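Local coordinates for protein GAF (Saccharomyces cerevisiae, PDB 1F5M) that reduces the R-enantiomer of free methionine sulfoxide to methionine, folded as a GAF domain, and helps protect yeast against oxidative stress, at residues N14-S17 and N18-K21; F158-V161 and D162-F165. One frame throughout, in Å; residues are numbered along the deposited sequence.

Contact 1: N14-S17 and N18-K21; sequences NYSS and NLNK
The Tyr15 ring meets Leu19 obliquely: methyl CD1 of Leu19 comes to 3.9 Å from ring atom CD1 of Tyr15, the two side chains crossing at about a right angle. With CG of Tyr15 between its backbone N and carbonyl carbon (chi1 46°), CD1 comes beside Leu19 while the side chain also touches Ile24 of helix 21-36 and Ala56 and Ser59 of helix 42-59. The turn that follows runs from Ser16 to Leu19. Inside it the hydroxyl OG of Ser16 accepts the backbone N-H of Asn18 at 2.8 Å from Asn18 N, a bent bond of 144°, and CB of Asn18 packs 3.3 Å from the same Ser16 OG. Leu19 folds back over the chain, its CG 3.4 Å from Ser16 O and its CD1 3.7 Å from that oxygen, while its side chain also rests on Ile24 and Gln27 of helix 21-36. Cut back to an alanine, Leu19 would lose CG and CD1, and the Tyr15 ring would probably be left without this apolar neighbour, with a gap opened beside Ile24. The neighbouring Asn14 OD1 is hydrogen-bonded to Lys88 NZ of the second subunit. Ser16 to Leu19 form a type I beta turn at the surface, followed directly by Asn20 in the N-cap position of helix 21-36, the first long helix of this GAF-domain protein.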
ATOM      1  N   ASN B  14      -7.379  -4.205 -14.350  1.00 26.41           N
ATOM      2  CA  ASN B  14      -7.257  -3.925 -15.777  1.00 29.96           C
ATOM      3  C   ASN B  14      -8.617  -4.128 -16.417  1.00 33.26           C
ATOM      4  O   ASN B  14      -9.021  -5.265 -16.683  1.00 35.63           O
ATOM      5  CB  ASN B  14      -6.242  -4.869 -16.454  1.00 29.25           C
ATOM      6  CG  ASN B  14      -4.808  -4.622 -15.997  1.00 30.53           C
ATOM      7  OD1 ASN B  14      -4.405  -3.478 -15.749  1.00 30.29           O
ATOM      8  ND2 ASN B  14      -4.021  -5.680 -15.932  1.00 30.75           N
ATOM      9  N   TYR B  15      -9.341  -3.040 -16.622  1.00 34.87           N
ATOM     10  CA  TYR B  15     -10.641  -3.104 -17.274  1.00 36.41           C
ATOM     11  C   TYR B  15     -10.891  -1.763 -17.927  1.00 36.93           C
ATOM     12  O   TYR B  15     -10.234  -0.777 -17.599  1.00 36.13           O
ATOM     13  CB  TYR B  15     -11.732  -3.428 -16.274  1.00 37.24           C
ATOM     14  CG  TYR B  15     -11.639  -2.616 -15.021  1.00 38.98           C
ATOM     15  CD1 TYR B  15     -12.228  -1.351 -14.932  1.00 39.01           C
ATOM     16  CD2 TYR B  15     -10.973  -3.122 -13.901  1.00 39.63           C
ATOM     17  CE1 TYR B  15     -12.153  -0.617 -13.753  1.00 38.75           C
ATOM     18  CE2 TYR B  15     -10.891  -2.394 -12.726  1.00 39.77           C
ATOM     19  CZ  TYR B  15     -11.477  -1.150 -12.661  1.00 39.29           C
ATOM     20  OH  TYR B  15     -11.322  -0.441 -11.519  1.00 38.97           O
ATOM     21  N   SER B  16     -11.840  -1.723 -18.849  1.00 37.11           N
ATOM     22  CA  SER B  16     -12.105  -0.494 -19.571  1.00 38.31           C
ATOM     23  C   SER B  16     -12.769   0.539 -18.705  1.00 37.82           C
ATOM     24  O   SER B  16     -13.516   0.209 -17.790  1.00 37.98           O
ATOM     25  CB  SER B  16     -12.986  -0.752 -20.799  1.00 36.38           C
ATOM     26  OG  SER B  16     -14.265  -0.177 -20.594  1.00 38.60           O
ATOM     27  N   SER B  17     -12.472   1.796 -19.002  1.00 39.05           N
ATOM     28  CA  SER B  17     -13.059   2.919 -18.280  1.00 40.62           C
ATOM     29  C   SER B  17     -14.430   3.226 -18.867  1.00 41.11           C
ATOM     30  O   SER B  17     -15.085   4.187 -18.437  1.00 41.71           O
ATOM     31  CB  SER B  17     -12.151   4.147 -18.389  1.00 40.69           C
ATOM     32  OG  SER B  17     -11.906   4.475 -19.763  1.00 43.88           O
ATOM     33  N   ASN B  18     -14.870   2.411 -19.840  1.00 41.17           N
ATOM     34  CA  ASN B  18     -16.187   2.592 -20.472  1.00 40.51           C
ATOM     35  C   ASN B  18     -17.254   1.828 -19.732  1.00 38.44           C
ATOM     36  O   ASN B  18     -18.412   1.851 -20.120  1.00 38.79           O
ATOM     37  CB  ASN B  18     -16.223   2.136 -21.939  1.00 42.35           C
ATOM     38  CG  ASN B  18     -15.470   3.066 -22.868  1.00 44.67           C
ATOM     39  OD1 ASN B  18     -15.463   4.288 -22.676  1.00 45.61           O
ATOM     40  ND2 ASN B  18     -14.846   2.494 -23.902  1.00 44.85           N
ATOM     41  N   LEU B  19     -16.864   1.110 -18.689  1.00 38.86           N
ATOM     42  CA  LEU B  19     -17.854   0.408 -17.870  1.00 37.33           C
ATOM     43  C   LEU B  19     -18.474   1.533 -17.045  1.00 38.15           C
ATOM     44  O   LEU B  19     -17.790   2.527 -16.758  1.00 36.79           O
ATOM     45  CB  LEU B  19     -17.187  -0.566 -16.912  1.00 37.20           C
ATOM     46  CG  LEU B  19     -16.312  -1.681 -17.488  1.00 36.03           C
ATOM     47  CD1 LEU B  19     -15.669  -2.437 -16.326  1.00 35.71           C
ATOM     48  CD2 LEU B  19     -17.169  -2.605 -18.366  1.00 34.66           C
ATOM     49  N   ASN B  20     -19.751   1.401 -16.683  1.00 37.00           N
ATOM     50  CA  ASN B  20     -20.402   2.426 -15.868  1.00 37.01           C
ATOM     51  C   ASN B  20     -20.076   2.175 -14.395  1.00 35.71           C
ATOM     52  O   ASN B  20     -19.720   1.064 -14.017  1.00 34.06           O
ATOM     53  CB  ASN B  20     -21.908   2.387 -16.081  1.00 39.62           C
ATOM     54  CG  ASN B  20     -22.515   1.016 -15.789  1.00 41.94           C
ATOM     55  OD1 ASN B  20     -23.243   0.472 -16.623  1.00 45.81           O
ATOM     56  ND2 ASN B  20     -22.234   0.464 -14.613  1.00 39.22           N
ATOM     57  N   LYS B  21     -20.217   3.201 -13.565  1.00 34.99           N
ATOM     58  CA  LYS B  21     -19.888   3.099 -12.157  1.00 33.61           C
ATOM     59  C   LYS B  21     -20.452   1.876 -11.391  1.00 34.65           C
ATOM     60  O   LYS B  21     -19.729   1.246 -10.614  1.00 32.62           O
ATOM     61  CB  LYS B  21     -20.269   4.413 -11.451  1.00 33.12           C
ATOM     62  CG  LYS B  21     -19.787   4.508  -9.999  1.00 29.48           C
ATOM     63  CD  LYS B  21     -19.973   5.906  -9.475  1.00 28.74           C
ATOM     64  CE  LYS B  21     -19.356   6.072  -8.098  1.00 27.87           C
ATOM     65  NZ  LYS B  21     -19.436   7.505  -7.654  1.00 21.91           N
TER

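Contact 2: F158-V161 and D162-F165; sequences FDHV and DKEF
Asp159 OD2 takes the N-H of Val161 at 2.8 Å (Val161 N to Asp159 OD2) and, more weakly, that of Asp162, so one carboxylate oxygen gathers two backbone amides at the start of the helix. A chi1 of 61° folds the carboxylate of Asp159 back over these first amides. The return bond runs from Asp159 N to Asp162 OD2, 2.9 Å long and 158° at the hydrogen, meeting that oxygen on its anti side. The two carboxylate planes are nearly parallel (6° apart) but offset from one another, with Asp159 OD2 and Asp162 OD2 3.5 Å apart, close for like charges. The other oxygen, Asp162 OD1, is held by Tyr57 OH and by Lys21. Asp162 OD2 also lies at the edge of the Phe158 ring, near its plane, 3.7 Å from Phe158 CD2. One turn on, Val161 CG1 packs 4.0 Å from Phe165 CD1, side by side, and Phe165 continues onto helix 21-36. Phe158 rests on Ile150, Cys152 and Ile133 of the sheet. Asp159 and Asp162 thus make a capping box, with Asp159 as N-cap, at the start of the GAF domain's C-terminal helix 160-176.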
ATOM      1  N   PHE B 158     -17.116  12.927  -3.831  1.00 22.24           N
ATOM      2  CA  PHE B 158     -17.882  11.731  -3.409  1.00 21.19           C
ATOM      3  C   PHE B 158     -19.370  11.929  -3.077  1.00 22.44           C
ATOM      4  O   PHE B 158     -19.796  13.031  -2.709  1.00 22.92           O
ATOM      5  CB  PHE B 158     -17.200  11.112  -2.197  1.00 17.24           C
ATOM      6  CG  PHE B 158     -15.745  10.899  -2.384  1.00 17.17           C
ATOM      7  CD1 PHE B 158     -14.819  11.791  -1.848  1.00 19.99           C
ATOM      8  CD2 PHE B 158     -15.286   9.821  -3.139  1.00 17.90           C
ATOM      9  CE1 PHE B 158     -13.430  11.618  -2.060  1.00 18.90           C
ATOM     10  CE2 PHE B 158     -13.918   9.629  -3.369  1.00 19.99           C
ATOM     11  CZ  PHE B 158     -12.978  10.534  -2.827  1.00 18.80           C
ATOM     12  N   ASP B 159     -20.149  10.844  -3.162  1.00 22.29           N
ATOM     13  CA  ASP B 159     -21.580  10.935  -2.878  1.00 23.65           C
ATOM     14  C   ASP B 159     -22.044   9.646  -2.183  1.00 23.24           C
ATOM     15  O   ASP B 159     -21.227   8.748  -1.905  1.00 23.59           O
ATOM     16  CB  ASP B 159     -22.349  11.171  -4.177  1.00 24.10           C
ATOM     17  CG  ASP B 159     -22.172  10.042  -5.174  1.00 23.78           C
ATOM     18  OD1 ASP B 159     -22.116  10.310  -6.398  1.00 26.24           O
ATOM     19  OD2 ASP B 159     -22.116   8.891  -4.742  1.00 25.19           O
ATOM     20  N   HIS B 160     -23.331   9.522  -1.916  1.00 21.59           N
ATOM     21  CA  HIS B 160     -23.797   8.331  -1.202  1.00 21.23           C
ATOM     22  C   HIS B 160     -23.751   6.976  -1.924  1.00 21.65           C
ATOM     23  O   HIS B 160     -23.995   5.950  -1.291  1.00 21.53           O
ATOM     24  CB  HIS B 160     -25.179   8.585  -0.607  1.00 21.14           C
ATOM     25  CG  HIS B 160     -25.131   9.493   0.576  1.00 21.87           C
ATOM     26  ND1 HIS B 160     -24.942  10.849   0.459  1.00 20.79           N
ATOM     27  CD2 HIS B 160     -25.115   9.224   1.903  1.00 19.16           C
ATOM     28  CE1 HIS B 160     -24.804  11.380   1.663  1.00 23.88           C
ATOM     29  NE2 HIS B 160     -24.904  10.412   2.555  1.00 21.46           N
ATOM     30  N   VAL B 161     -23.483   6.963  -3.232  1.00 18.67           N
ATOM     31  CA  VAL B 161     -23.321   5.695  -3.935  1.00 22.51           C
ATOM     32  C   VAL B 161     -21.935   5.170  -3.502  1.00 21.38           C
ATOM     33  O   VAL B 161     -21.734   3.976  -3.368  1.00 22.96           O
ATOM     34  CB  VAL B 161     -23.292   5.872  -5.484  1.00 24.38           C
ATOM     35  CG1 VAL B 161     -22.401   4.749  -6.142  1.00 27.01           C
ATOM     36  CG2 VAL B 161     -24.712   5.800  -6.036  1.00 26.51           C
ATOM     37  N   ASP B 162     -20.981   6.074  -3.294  1.00 20.58           N
ATOM     38  CA  ASP B 162     -19.643   5.677  -2.854  1.00 22.16           C
ATOM     39  C   ASP B 162     -19.757   5.082  -1.448  1.00 22.15           C
ATOM     40  O   ASP B 162     -19.122   4.075  -1.128  1.00 21.32           O
ATOM     41  CB  ASP B 162     -18.733   6.900  -2.815  1.00 21.63           C
ATOM     42  CG  ASP B 162     -18.526   7.486  -4.189  1.00 24.09           C
ATOM     43  OD1 ASP B 162     -18.295   6.669  -5.099  1.00 19.40           O
ATOM     44  OD2 ASP B 162     -18.596   8.725  -4.343  1.00 24.04           O
ATOM     45  N   LYS B 163     -20.557   5.722  -0.609  1.00 21.31           N
ATOM     46  CA  LYS B 163     -20.769   5.252   0.757  1.00 22.67           C
ATOM     47  C   LYS B 163     -21.410   3.877   0.766  1.00 22.93           C
ATOM     48  O   LYS B 163     -21.072   3.008   1.603  1.00 25.52           O
ATOM     49  CB  LYS B 163     -21.712   6.203   1.515  1.00 22.31           C
ATOM     50  CG  LYS B 163     -22.153   5.601   2.908  1.00 23.76           C
ATOM     51  CD  LYS B 163     -23.203   6.477   3.624  1.00 24.21           C
ATOM     52  CE  LYS B 163     -23.807   5.734   4.822  1.00 26.55           C
ATOM     53  NZ  LYS B 163     -24.749   6.646   5.511  1.00 26.46           N
ATOM     54  N   GLU B 164     -22.388   3.697  -0.127  1.00 23.21           N
ATOM     55  CA  GLU B 164     -23.117   2.454  -0.177  1.00 23.04           C
ATOM     56  C   GLU B 164     -22.159   1.328  -0.550  1.00 23.53           C
ATOM     57  O   GLU B 164     -22.140   0.295   0.139  1.00 23.93           O
ATOM     58  CB  GLU B 164     -24.263   2.521  -1.191  1.00 24.51           C
ATOM     59  CG  GLU B 164     -25.134   1.287  -1.181  1.00 27.69           C
ATOM     60  CD  GLU B 164     -26.422   1.459  -1.964  1.00 31.54           C
ATOM     61  OE1 GLU B 164     -27.449   1.032  -1.427  1.00 31.98           O
ATOM     62  OE2 GLU B 164     -26.421   2.019  -3.101  1.00 35.18           O
ATOM     63  N   PHE B 165     -21.383   1.505  -1.610  1.00 23.73           N
ATOM     64  CA  PHE B 165     -20.434   0.447  -1.994  1.00 26.86           C
ATOM     65  C   PHE B 165     -19.300   0.278  -0.997  1.00 26.66           C
ATOM     66  O   PHE B 165     -18.853  -0.856  -0.746  1.00 28.28           O
ATOM     67  CB  PHE B 165     -19.852   0.672  -3.403  1.00 30.60           C
ATOM     68  CG  PHE B 165     -20.725   0.090  -4.530  1.00 37.82           C
ATOM     69  CD1 PHE B 165     -21.557   0.921  -5.314  1.00 39.71           C
ATOM     70  CD2 PHE B 165     -20.742  -1.298  -4.784  1.00 39.48           C
ATOM     71  CE1 PHE B 165     -22.393   0.388  -6.329  1.00 40.97           C
ATOM     72  CE2 PHE B 165     -21.584  -1.864  -5.806  1.00 40.27           C
ATOM     73  CZ  PHE B 165     -22.406  -1.019  -6.581  1.00 41.91           C
TER

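Overall arrangement
The two contacts follow one another along the chain: contact 1 leads into helix 21-36 and contact 2 opens helix 160-176, with the six-stranded antiparallel sheet built between them. Their centres lie about 18 Å apart, yet they touch: NZ of Lys21 reaches 2.9 Å to OD1 of Asp162 in a salt bridge, and its CE packs on CG1 of Val161. The centre of contact 1, at the surface, lies about 19 Å from the centre of the chain, that of the partly buried contact 2 about 12 Å. Each contains the N-cap of its helix (Asn20, Asp159), and the Lys21-Asp162 salt bridge joins the starts of the first and last long helices of the GAF domain protein.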